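Local coordinates for protein benzyl alcohol dehydrogenase (Acinetobacter calcoaceticus, PDB 1F8F) that oxidises benzyl alcohol and probably related aryl alcohols to the aldehydes with NAD as coenzyme, as a zinc-dependent member of the alcohol dehydrogenase family, at residues I219-V224 and H238-K243. Residues are numbered along the deposited sequence; the frame is centred on the assembly and turned at random.
Sequences IAVDIV and HVINSK. With NAD (nicotinamide-adenine-dinucleotide), chain F.
D222 and S242 meet through the backbone, S242 N donating to D222 O at 3.2 Å, while the D222 carboxylate grips the adenosine ribose of NAD. D222 OD1 accepts from NAD O2B at 2.6 Å and D222 OD2 from NAD O3B at 3.0 Å, as the acidic residue ending the second strand does in NAD-binding Rossmann folds. OD1 also accepts from V224 N on its anti side, closing an Asx turn, and OD2 from A199 N; this network probably fixes the carboxylate's rotation and favours its charged form. Behind it the strands pair in parallel, their axes 16° apart: H238 O receives A220 N, A220 O receives I240 N (3.0 Å), and I240 O receives D222 N in a C=O...N angle of 170°. N241 OD1 accepts from K243 N in the carbonyl plane, closing a second Asx turn, while N241 ND2 is hydrogen-bonded to E225 OE1. I219 CG2 meets I240 CD1 at 4.1 Å; V221 CG1 rests on S242 CB at 3.8 Å. I219 and I240 pack on helix 247-254, and I219 and V221 lie beside V195 of adjoining strand 193-197, whereas A220 and D222 face helix 225-234, the crossover joining the pair, with strand 238-241 outermost in the chain's parallel sheet.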
# COMPACT_ATOMS: atom_id res chain seq x y z
N ILE A 219 -21.97 -12.82 1.52
CA ILE A 219 -23.37 -12.48 1.52
C ILE A 219 -23.85 -11.95 0.19
O ILE A 219 -23.06 -11.31 -0.52
CB ILE A 219 -23.65 -11.44 2.64
CG1 ILE A 219 -23.20 -11.92 4.04
CG2 ILE A 219 -25.09 -11.03 2.63
CD1 ILE A 219 -23.35 -10.91 5.16
N ALA A 220 -25.10 -12.30 -0.14
CA ALA A 220 -25.71 -11.78 -1.36
C ALA A 220 -27.13 -11.27 -1.05
O ALA A 220 -27.87 -11.99 -0.39
CB ALA A 220 -25.74 -12.83 -2.45
N VAL A 221 -27.47 -10.06 -1.47
CA VAL A 221 -28.73 -9.36 -1.30
C VAL A 221 -29.37 -9.06 -2.66
O VAL A 221 -28.69 -8.68 -3.61
CB VAL A 221 -28.50 -8.00 -0.59
CG1 VAL A 221 -29.78 -7.23 -0.28
CG2 VAL A 221 -27.66 -8.12 0.68
N ASP A 222 -30.65 -9.44 -2.89
CA ASP A 222 -31.35 -9.15 -4.14
C ASP A 222 -32.87 -9.11 -3.90
O ASP A 222 -33.34 -9.40 -2.79
CB ASP A 222 -31.13 -10.15 -5.29
CG ASP A 222 -31.25 -9.63 -6.68
OD1 ASP A 222 -32.38 -9.32 -7.14
OD2 ASP A 222 -30.27 -9.50 -7.49
N ILE A 223 -33.66 -8.94 -4.97
CA ILE A 223 -35.09 -9.04 -4.88
C ILE A 223 -35.70 -10.19 -5.72
O ILE A 223 -36.93 -10.35 -5.68
CB ILE A 223 -35.99 -7.86 -5.23
CG1 ILE A 223 -35.60 -7.20 -6.57
CG2 ILE A 223 -35.91 -6.81 -4.12
CD1 ILE A 223 -36.59 -6.13 -6.96
N VAL A 224 -34.94 -10.91 -6.53
CA VAL A 224 -35.51 -12.02 -7.33
C VAL A 224 -35.03 -13.30 -6.65
O VAL A 224 -33.79 -13.45 -6.54
CB VAL A 224 -34.99 -11.95 -8.76
CG1 VAL A 224 -35.45 -13.12 -9.61
CG2 VAL A 224 -35.37 -10.59 -9.37
N HIS A 238 -24.59 -16.72 3.28
CA HIS A 238 -25.81 -16.09 3.66
C HIS A 238 -26.43 -15.36 2.46
O HIS A 238 -25.66 -14.82 1.65
CB HIS A 238 -25.72 -15.01 4.77
CG HIS A 238 -25.14 -15.54 6.04
ND1 HIS A 238 -23.79 -15.84 6.18
CD2 HIS A 238 -25.75 -15.88 7.21
CE1 HIS A 238 -23.59 -16.33 7.40
NE2 HIS A 238 -24.78 -16.39 8.04
N VAL A 239 -27.76 -15.50 2.34
CA VAL A 239 -28.53 -14.82 1.31
C VAL A 239 -29.62 -14.00 1.99
O VAL A 239 -30.08 -14.40 3.06
CB VAL A 239 -29.12 -15.76 0.25
CG1 VAL A 239 -27.98 -16.31 -0.62
CG2 VAL A 239 -30.01 -16.87 0.81
N ILE A 240 -30.03 -12.84 1.49
CA ILE A 240 -31.02 -11.94 2.04
C ILE A 240 -31.93 -11.33 0.95
O ILE A 240 -31.46 -10.73 -0.03
CB ILE A 240 -30.33 -10.73 2.75
CG1 ILE A 240 -29.71 -11.07 4.09
CG2 ILE A 240 -31.25 -9.54 2.97
CD1 ILE A 240 -28.62 -10.10 4.49
N ASN A 241 -33.22 -11.39 1.16
CA ASN A 241 -34.21 -10.77 0.26
C ASN A 241 -34.52 -9.38 0.76
O ASN A 241 -35.22 -9.23 1.75
CB ASN A 241 -35.45 -11.66 0.16
CG ASN A 241 -36.45 -11.32 -0.92
OD1 ASN A 241 -36.75 -10.14 -1.19
ND2 ASN A 241 -37.01 -12.31 -1.59
N SER A 242 -34.07 -8.30 0.12
CA SER A 242 -34.29 -6.95 0.56
C SER A 242 -35.69 -6.39 0.30
O SER A 242 -35.84 -5.17 0.42
CB SER A 242 -33.33 -5.92 -0.03
OG SER A 242 -33.76 -5.43 -1.29
N LYS A 243 -36.66 -7.22 -0.07
CA LYS A 243 -38.04 -6.79 -0.22
C LYS A 243 -38.80 -7.16 1.05
O LYS A 243 -39.60 -6.40 1.55
CB LYS A 243 -38.70 -7.41 -1.45
CG LYS A 243 -40.01 -6.71 -1.79
CD LYS A 243 -40.36 -6.87 -3.26
CE LYS A 243 -39.67 -5.78 -4.11
NZ LYS A 243 -39.84 -6.19 -5.54
PA NAD F . -28.07 -7.55 -14.02
O1A NAD F . -27.67 -8.91 -14.49
O2A NAD F . -29.36 -7.01 -14.48
O5B NAD F . -27.88 -7.43 -12.45
C5B NAD F . -28.31 -6.43 -11.49
C4B NAD F . -29.15 -7.05 -10.39
O4B NAD F . -29.67 -5.99 -9.52
C3B NAD F . -30.37 -7.88 -10.82
O3B NAD F . -30.25 -9.25 -10.46
C2B NAD F . -31.57 -7.28 -10.08
O2B NAD F . -32.48 -8.23 -9.52
C1B NAD F . -30.87 -6.48 -8.97
N9A NAD F . -31.64 -5.35 -8.45
C8A NAD F . -32.21 -4.31 -9.14
N7A NAD F . -32.85 -3.45 -8.34
C5A NAD F . -32.69 -3.99 -7.08
C6A NAD F . -33.13 -3.57 -5.80
N6A NAD F . -33.83 -2.47 -5.55
N1A NAD F . -32.78 -4.34 -4.74
C2A NAD F . -32.05 -5.48 -4.96
N3A NAD F . -31.60 -5.94 -6.09
C4A NAD F . -31.96 -5.16 -7.12
O3 NAD F . -26.87 -6.56 -14.50
PN NAD F . -25.31 -6.90 -14.52
O1N NAD F . -24.93 -7.66 -13.31
O2N NAD F . -24.98 -7.57 -15.78
O5D NAD F . -24.73 -5.38 -14.49
C5D NAD F . -24.69 -4.67 -13.24
C4D NAD F . -24.58 -3.19 -13.35
O4D NAD F . -23.19 -2.74 -13.49
C3D NAD F . -25.40 -2.37 -14.36
O3D NAD F . -25.62 -1.06 -13.80
C2D NAD F . -24.36 -2.21 -15.48
O2D NAD F . -24.69 -1.24 -16.45
C1D NAD F . -23.20 -1.79 -14.56
N1N NAD F . -21.92 -1.99 -15.23
C2N NAD F . -20.89 -1.22 -14.78
C3N NAD F . -19.64 -1.41 -15.34
C7N NAD F . -18.38 -0.60 -14.90
O7N NAD F . -17.30 -0.79 -15.46
N7N NAD F . -18.59 0.30 -13.86
C4N NAD F . -19.43 -2.41 -16.34
C5N NAD F . -20.39 -3.44 -16.25
C6N NAD F . -21.66 -3.30 -15.73